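Local coordinates for peptidoglycan synthetase penicillin-binding protein 3 (Bifidobacterium adolescentis, PDB 4YE5) that probably binds penicillin and is thought to act as a transpeptidase that cross-links peptidoglycan during cell-wall synthesis, at residues 55-60 / 113-118; 186-191 / 201-206; 360-365 / 451-456. All blocks are in the same frame, centred on the assembly; numbering follows the deposited sequence.

Contact 1: residues 55-60 / 113-118; sequences NPEQAQ and SGQYVV
Asn55 and Pro56 lead into helix 56-61 and lie directly against the backbone of Gly114, Gln115 and Tyr116. Asn55 carries CG anti to its own nitrogen (chi1 -179°), which brings the amide round to the Gln115 main chain, where OD1 stands 3.3 Å from Gln115 CA. The same OD1 accepts from Gln58 N at 3.1 Å, and the N-H points almost straight at it (171°), although the donor sits well above the carbonyl plane instead of on a lone pair. This is an N-cap: the first turn of the helix is held by the side chain just before it, and the capping amide also serves as a packing surface for Gln115, whose side chain runs alongside and in the same direction. The helix follows strand 50-54, the middle strand of a small antiparallel sheet in the region assigned to the dimerisation-domain family; strand 117-123, which grows out of the facing loop, is an edge strand of that sheet. Pro56 turns its ring toward this loop, with CD 3.3 Å from Tyr116 N and CG 3.8 Å from Val117 CG1, and it also touches Ile112. A backbone hydrogen bond joins the two segments: Glu57 N gives to Gly114 O at 3.3 Å, long and bent. With chi1 at 76° and the chain extended beyond, the Glu57 carboxylate crosses the Gln115 side chain obliquely, CD 3.8 Å from Gln115 CG. Gly114 has a positive phi at which a CB would collide with the preceding carbonyl oxygen. One helical turn beyond Pro56, Gln60 NE2 hydrogen-bonds the carbonyl oxygens of Leu110 and Ile112.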
# COMPACT_ATOMS: atom_id res chain seq x y z
N ASN A 55 32.83 23.45 13.33
CA ASN A 55 33.33 23.00 14.62
C ASN A 55 34.28 24.08 15.18
O ASN A 55 35.46 24.12 14.82
CB ASN A 55 34.06 21.67 14.45
CG ASN A 55 34.60 21.10 15.77
OD1 ASN A 55 34.97 21.83 16.68
ND2 ASN A 55 34.65 19.77 15.86
N PRO A 56 33.76 24.93 16.08
CA PRO A 56 34.52 26.09 16.57
C PRO A 56 35.90 25.74 17.13
O PRO A 56 36.87 26.40 16.78
CB PRO A 56 33.61 26.66 17.66
CG PRO A 56 32.21 26.25 17.22
CD PRO A 56 32.40 24.86 16.66
N GLU A 57 35.99 24.70 17.94
CA GLU A 57 37.29 24.42 18.55
C GLU A 57 38.31 23.88 17.54
O GLU A 57 39.49 24.18 17.65
CB GLU A 57 37.16 23.51 19.79
CG GLU A 57 36.91 22.06 19.51
CD GLU A 57 37.14 21.19 20.74
OE1 GLU A 57 37.41 19.98 20.58
OE2 GLU A 57 37.07 21.73 21.87
N GLN A 58 37.85 23.10 16.56
CA GLN A 58 38.73 22.69 15.47
C GLN A 58 39.10 23.86 14.58
O GLN A 58 40.22 23.93 14.09
CB GLN A 58 38.12 21.57 14.62
CG GLN A 58 37.90 20.26 15.34
CD GLN A 58 39.11 19.80 16.12
OE1 GLN A 58 40.24 19.88 15.63
NE2 GLN A 58 38.89 19.32 17.34
N ALA A 59 38.16 24.78 14.35
CA ALA A 59 38.47 25.99 13.58
C ALA A 59 39.56 26.81 14.27
O ALA A 59 40.47 27.34 13.63
CB ALA A 59 37.22 26.83 13.35
N GLN A 60 39.46 26.90 15.60
CA GLN A 60 40.41 27.71 16.37
C GLN A 60 41.81 27.12 16.33
O GLN A 60 42.78 27.85 16.36
CB GLN A 60 39.92 27.87 17.82
CG GLN A 60 38.65 28.71 17.91
CD GLN A 60 37.86 28.49 19.19
OE1 GLN A 60 38.44 28.25 20.26
NE2 GLN A 60 36.54 28.56 19.08
N SER A 113 32.56 28.47 22.09
CA SER A 113 33.04 27.24 22.69
C SER A 113 32.24 26.07 22.16
O SER A 113 31.10 26.23 21.72
CB SER A 113 32.94 27.31 24.22
OG SER A 113 31.57 27.29 24.62
N GLY A 114 32.82 24.88 22.22
CA GLY A 114 32.10 23.70 21.77
C GLY A 114 32.58 23.20 20.42
O GLY A 114 33.50 23.75 19.82
N GLN A 115 31.93 22.15 19.93
CA GLN A 115 32.34 21.49 18.71
C GLN A 115 31.30 21.63 17.63
O GLN A 115 31.35 20.94 16.62
CB GLN A 115 32.60 20.01 18.99
CG GLN A 115 33.69 19.77 20.02
CD GLN A 115 34.44 18.48 19.78
OE1 GLN A 115 35.54 18.49 19.23
NE2 GLN A 115 33.84 17.36 20.17
N TYR A 116 30.34 22.53 17.84
CA TYR A 116 29.18 22.61 16.95
C TYR A 116 28.61 24.03 16.83
O TYR A 116 28.39 24.71 17.83
CB TYR A 116 28.10 21.67 17.46
CG TYR A 116 26.84 21.67 16.62
CD1 TYR A 116 25.80 22.56 16.88
CD2 TYR A 116 26.69 20.77 15.59
CE1 TYR A 116 24.65 22.56 16.11
CE2 TYR A 116 25.53 20.75 14.81
CZ TYR A 116 24.52 21.65 15.08
OH TYR A 116 23.38 21.64 14.32
N VAL A 117 28.37 24.46 15.59
CA VAL A 117 27.70 25.73 15.32
C VAL A 117 27.12 25.70 13.90
O VAL A 117 27.78 25.24 12.97
CB VAL A 117 28.62 26.97 15.55
CG1 VAL A 117 29.72 27.10 14.49
CG2 VAL A 117 27.80 28.26 15.60
N VAL A 118 25.87 26.13 13.74
CA VAL A 118 25.30 26.26 12.40
C VAL A 118 25.88 27.50 11.74
O VAL A 118 25.88 28.58 12.34
CB VAL A 118 23.77 26.38 12.42
CG1 VAL A 118 23.25 26.66 11.01
CG2 VAL A 118 23.15 25.13 12.98

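Contact 2: residues 186-191 / 201-206; sequences GYQVYQ and GTMTES
Tyr190 and Met203 (selenomethionine) lie side by side and point the same way from neighbouring antiparallel strands. Met203 CG sits over one face of the Tyr190 ring, toward its rim and 4.2 Å from the centroid, a CH-pi contact; the selenium stands obliquely to the ring, as in a Met-aromatic pair. With chi1 and chi2 both close to anti, SE lies 3.6 Å from Gln188 CG; the bend at chi3 turns CE back to 3.2 Å from Tyr190 OH. On the same face of the hairpin Tyr190 OH donates to Gln188 OE1 at 2.7 Å, from above the amide plane. On the other face Val189 and Glu205 run alongside each other, Val189 CG2 3.5 Å from Glu205 CG. The Gln191 side chain meets Thr204 at about a right angle, and Thr204 OG1 donates at 2.9 Å to an in-plane lone pair of Gln191 OE1. Two irregularities mark the hairpin: the register slips by one between Val189 and Tyr190, a beta bulge, and Gly201 and Thr202 both face Gln191 in a G1 bulge, where Gly201 N gives to Gln191 O at 2.6 Å. Strand 23-28 flanks strand 186-191 on its far edge, completing a three-stranded sheet. Backbone bonds such as Val189 N to Glu205 O fix the strands, while each hydroxyl donates to an amide oxygen, which should help orient the two partly exposed glutamines.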
# COMPACT_ATOMS: atom_id res chain seq x y z
N GLY A 186 27.65 6.96 4.35
CA GLY A 186 29.10 6.79 4.27
C GLY A 186 29.73 7.61 5.37
O GLY A 186 29.02 8.11 6.25
N TYR A 187 31.06 7.77 5.32
CA TYR A 187 31.72 8.60 6.31
C TYR A 187 33.13 9.03 5.87
O TYR A 187 33.68 8.49 4.91
CB TYR A 187 31.79 7.85 7.65
CG TYR A 187 32.54 6.53 7.54
CD1 TYR A 187 33.93 6.50 7.53
CD2 TYR A 187 31.85 5.33 7.43
CE1 TYR A 187 34.62 5.30 7.42
CE2 TYR A 187 32.53 4.12 7.32
CZ TYR A 187 33.91 4.12 7.32
OH TYR A 187 34.58 2.93 7.21
N GLN A 188 33.68 10.00 6.58
CA GLN A 188 35.08 10.44 6.42
C GLN A 188 35.68 10.56 7.80
O GLN A 188 35.04 11.06 8.72
CB GLN A 188 35.16 11.81 5.73
CG GLN A 188 34.76 11.80 4.25
CD GLN A 188 34.43 13.19 3.74
OE1 GLN A 188 34.28 14.12 4.52
NE2 GLN A 188 34.29 13.32 2.43
N VAL A 189 36.92 10.12 7.95
CA VAL A 189 37.60 10.27 9.22
C VAL A 189 38.80 11.19 9.04
O VAL A 189 39.59 11.01 8.12
CB VAL A 189 38.05 8.90 9.75
CG1 VAL A 189 38.73 9.05 11.09
CG2 VAL A 189 36.84 7.96 9.85
N TYR A 190 38.92 12.20 9.90
CA TYR A 190 39.99 13.18 9.78
C TYR A 190 40.91 13.14 10.99
O TYR A 190 40.43 13.00 12.10
CB TYR A 190 39.40 14.58 9.68
CG TYR A 190 38.65 14.81 8.40
CD1 TYR A 190 39.31 15.23 7.26
CD2 TYR A 190 37.27 14.58 8.33
CE1 TYR A 190 38.62 15.42 6.07
CE2 TYR A 190 36.58 14.79 7.15
CZ TYR A 190 37.26 15.20 6.03
OH TYR A 190 36.59 15.39 4.86
N GLN A 191 42.22 13.27 10.78
CA GLN A 191 43.10 13.45 11.92
C GLN A 191 43.20 14.95 12.17
O GLN A 191 43.80 15.67 11.38
CB GLN A 191 44.49 12.87 11.66
CG GLN A 191 44.49 11.45 11.15
CD GLN A 191 43.85 10.46 12.11
OE1 GLN A 191 42.99 9.66 11.71
NE2 GLN A 191 44.28 10.49 13.36
N GLY A 201 44.30 17.72 9.83
CA GLY A 201 43.37 17.91 8.74
C GLY A 201 43.37 16.76 7.73
O GLY A 201 42.50 16.69 6.85
N THR A 202 44.33 15.85 7.84
CA THR A 202 44.41 14.73 6.89
C THR A 202 43.21 13.78 6.99
O THR A 202 42.89 13.28 8.06
CB THR A 202 45.69 13.92 7.11
OG1 THR A 202 46.84 14.78 6.99
CG2 THR A 202 45.76 12.77 6.08
N MSE A 203 42.57 13.52 5.86
CA MSE A 203 41.52 12.50 5.81
C MSE A 203 42.14 11.10 5.68
O MSE A 203 42.70 10.78 4.64
CB MSE A 203 40.57 12.77 4.65
CG MSE A 203 39.30 11.93 4.73
SE MSE A 203 38.20 12.03 3.11
CE MSE A 203 38.36 13.91 2.66
N THR A 204 42.05 10.28 6.72
CA THR A 204 42.75 8.99 6.69
C THR A 204 41.90 7.82 6.23
O THR A 204 42.42 6.76 5.88
CB THR A 204 43.35 8.64 8.04
OG1 THR A 204 42.34 8.78 9.04
CG2 THR A 204 44.52 9.57 8.33
N GLU A 205 40.59 7.99 6.26
CA GLU A 205 39.73 6.99 5.64
C GLU A 205 38.39 7.59 5.25
O GLU A 205 37.94 8.60 5.80
CB GLU A 205 39.56 5.75 6.53
CG GLU A 205 39.00 6.00 7.91
CD GLU A 205 38.84 4.72 8.74
OE1 GLU A 205 39.55 4.59 9.77
OE2 GLU A 205 38.01 3.86 8.38
N SER A 206 37.78 6.97 4.26
CA SER A 206 36.45 7.37 3.87
C SER A 206 35.74 6.18 3.29
O SER A 206 36.37 5.23 2.81
CB SER A 206 36.49 8.53 2.87
OG SER A 206 36.91 8.10 1.59

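Contact 3: residues 360-365 / 451-456; sequences YNFISK and RVIDES
Lys365 and Val452 are the closest backbone points, their CA atoms 6.2 Å apart, where the last turn of helix 356-365 meets a loop that joins strand 450-451 to helix 455-470. No direct hydrogen bond links the two segments. Val452 CG2 comes to 3.6 Å from Lys365 O, and the two side chains slide past each other in opposite directions. Lys365 is extended beyond CG and its methylenes pass the Val452 carbonyl, with CD 3.6 Å from Val452 O. At its end NZ donates to a water at 3.0 Å, and that water donates to Val452 O at 2.9 Å; the ammonium and the carbonyl are joined through solvent. Phe362 adds an apolar touch, CE1 lying 4.2 Å from Ile453 CG2, while Asn361 ND2 stands over one face of its ring. Within the loop, Arg451 folds back to give NH1 to Ile453 O at 3.0 Å, a bond lying in both the guanidinium and the carbonyl planes, and NH1 also serves Lys421 O. Next comes Asp454, at the N-cap position of helix 455-470 though its side chain makes no capping bond; its backbone N is bonded to Gln299 OE1. Val452 and Ile453 press on helix 408-419 through Val417 and Ile418, and Ile453 and Phe362 share Gln299 on helix 290-299. A helix end packed against the loop before helix 455-470, with Val452 and Ile453 buried, belongs to the helical part of the penicillin-binding transpeptidase fold, related to the beta-lactamases, in which helix 290-299 begins at what is probably the SxxK motif.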
# COMPACT_ATOMS: atom_id res chain seq x y z
N TYR A 360 -13.67 -25.49 6.96
CA TYR A 360 -12.51 -24.69 7.34
C TYR A 360 -11.48 -24.66 6.20
O TYR A 360 -10.96 -23.61 5.85
CB TYR A 360 -11.85 -25.25 8.61
CG TYR A 360 -10.62 -24.47 9.01
CD1 TYR A 360 -10.71 -23.38 9.89
CD2 TYR A 360 -9.36 -24.80 8.50
CE1 TYR A 360 -9.58 -22.65 10.24
CE2 TYR A 360 -8.23 -24.07 8.85
CZ TYR A 360 -8.35 -23.01 9.73
OH TYR A 360 -7.22 -22.29 10.07
N ASN A 361 -11.20 -25.85 5.65
CA ASN A 361 -10.16 -26.00 4.64
C ASN A 361 -10.41 -25.13 3.42
O ASN A 361 -9.51 -24.45 2.97
CB ASN A 361 -10.04 -27.46 4.19
CG ASN A 361 -9.03 -27.63 3.06
OD1 ASN A 361 -7.82 -27.68 3.30
ND2 ASN A 361 -9.53 -27.71 1.83
N PHE A 362 -11.63 -25.13 2.90
CA PHE A 362 -11.87 -24.32 1.71
C PHE A 362 -11.87 -22.83 1.97
O PHE A 362 -11.35 -22.08 1.17
CB PHE A 362 -13.06 -24.82 0.89
CG PHE A 362 -12.67 -25.98 -0.01
CD1 PHE A 362 -12.09 -25.75 -1.25
CD2 PHE A 362 -12.82 -27.28 0.43
CE1 PHE A 362 -11.70 -26.83 -2.06
CE2 PHE A 362 -12.44 -28.36 -0.37
CZ PHE A 362 -11.89 -28.13 -1.61
N ILE A 363 -12.39 -22.41 3.11
CA ILE A 363 -12.30 -20.99 3.43
C ILE A 363 -10.84 -20.57 3.59
O ILE A 363 -10.39 -19.59 2.99
CB ILE A 363 -13.17 -20.65 4.65
CG1 ILE A 363 -14.64 -20.82 4.24
CG2 ILE A 363 -12.89 -19.20 5.11
CD1 ILE A 363 -15.55 -21.10 5.37
N SER A 364 -10.09 -21.34 4.37
CA SER A 364 -8.67 -21.06 4.59
C SER A 364 -7.88 -21.11 3.27
O SER A 364 -7.01 -20.28 3.03
CB SER A 364 -8.10 -22.10 5.56
OG SER A 364 -6.80 -21.73 5.97
N LYS A 365 -8.17 -22.11 2.44
CA LYS A 365 -7.48 -22.26 1.15
C LYS A 365 -7.59 -21.01 0.27
O LYS A 365 -6.70 -20.73 -0.54
CB LYS A 365 -8.08 -23.44 0.39
CG LYS A 365 -7.11 -24.28 -0.40
CD LYS A 365 -7.88 -25.47 -1.00
CE LYS A 365 -6.99 -26.53 -1.62
NZ LYS A 365 -7.80 -27.73 -1.99
N ARG A 451 -3.01 -23.76 -6.73
CA ARG A 451 -4.35 -24.08 -7.21
C ARG A 451 -5.29 -24.26 -6.03
O ARG A 451 -5.05 -25.11 -5.17
CB ARG A 451 -4.37 -25.34 -8.08
CG ARG A 451 -5.80 -25.76 -8.50
CD ARG A 451 -5.83 -26.62 -9.78
NE ARG A 451 -5.17 -25.95 -10.89
CZ ARG A 451 -5.70 -24.96 -11.61
NH1 ARG A 451 -6.92 -24.51 -11.34
NH2 ARG A 451 -5.00 -24.41 -12.59
N VAL A 452 -6.37 -23.48 -6.00
CA VAL A 452 -7.36 -23.59 -4.93
C VAL A 452 -8.47 -24.59 -5.30
O VAL A 452 -8.89 -25.40 -4.47
CB VAL A 452 -7.97 -22.21 -4.58
CG1 VAL A 452 -9.03 -22.35 -3.50
CG2 VAL A 452 -6.88 -21.23 -4.13
N ILE A 453 -8.93 -24.52 -6.55
CA ILE A 453 -9.99 -25.38 -7.08
C ILE A 453 -9.68 -25.69 -8.54
O ILE A 453 -8.88 -24.99 -9.18
CB ILE A 453 -11.38 -24.68 -7.04
CG1 ILE A 453 -11.26 -23.25 -7.58
CG2 ILE A 453 -11.96 -24.66 -5.62
CD1 ILE A 453 -12.59 -22.48 -7.62
N ASP A 454 -10.32 -26.73 -9.07
CA ASP A 454 -10.17 -27.06 -10.48
C ASP A 454 -10.64 -25.89 -11.34
O ASP A 454 -11.55 -25.15 -10.95
CB ASP A 454 -10.99 -28.30 -10.85
CG ASP A 454 -10.47 -29.58 -10.20
OD1 ASP A 454 -9.43 -29.56 -9.51
OD2 ASP A 454 -11.11 -30.62 -10.44
N GLU A 455 -10.02 -25.73 -12.51
CA GLU A 455 -10.43 -24.71 -13.48
C GLU A 455 -11.91 -24.87 -13.88
O GLU A 455 -12.64 -23.89 -14.07
CB GLU A 455 -9.53 -24.76 -14.71
CG GLU A 455 -9.90 -23.75 -15.79
CD GLU A 455 -8.88 -23.69 -16.93
OE1 GLU A 455 -7.68 -24.02 -16.72
OE2 GLU A 455 -9.28 -23.33 -18.05
N SER A 456 -12.37 -26.11 -13.99
CA SER A 456 -13.75 -26.32 -14.37
C SER A 456 -14.70 -25.84 -13.24
O SER A 456 -15.77 -25.30 -13.49
CB SER A 456 -13.97 -27.80 -14.72
OG SER A 456 -13.64 -28.63 -13.62
O HOH W 1 -8.52 -28.22 -4.82

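Contacts 1 and 2 belong to the same end of this elongated molecule: their centres are 18 Å apart and their nearest atoms about 7 Å, so they do not touch, although Gln58 of the first reaches Gln192, the residue after segment 186-191. Contact 3 lies on the opposite side of the chain's centre, 68 Å from contact 1 and 61 Å from contact 2 between centres, in the transpeptidase region. It packs on the later part of helix 290-299, whose start probably carries the SxxK motif; it thus shares a domain with the likely penicillin-binding site without any direct part in it being evident. Along the chain the three follow in series.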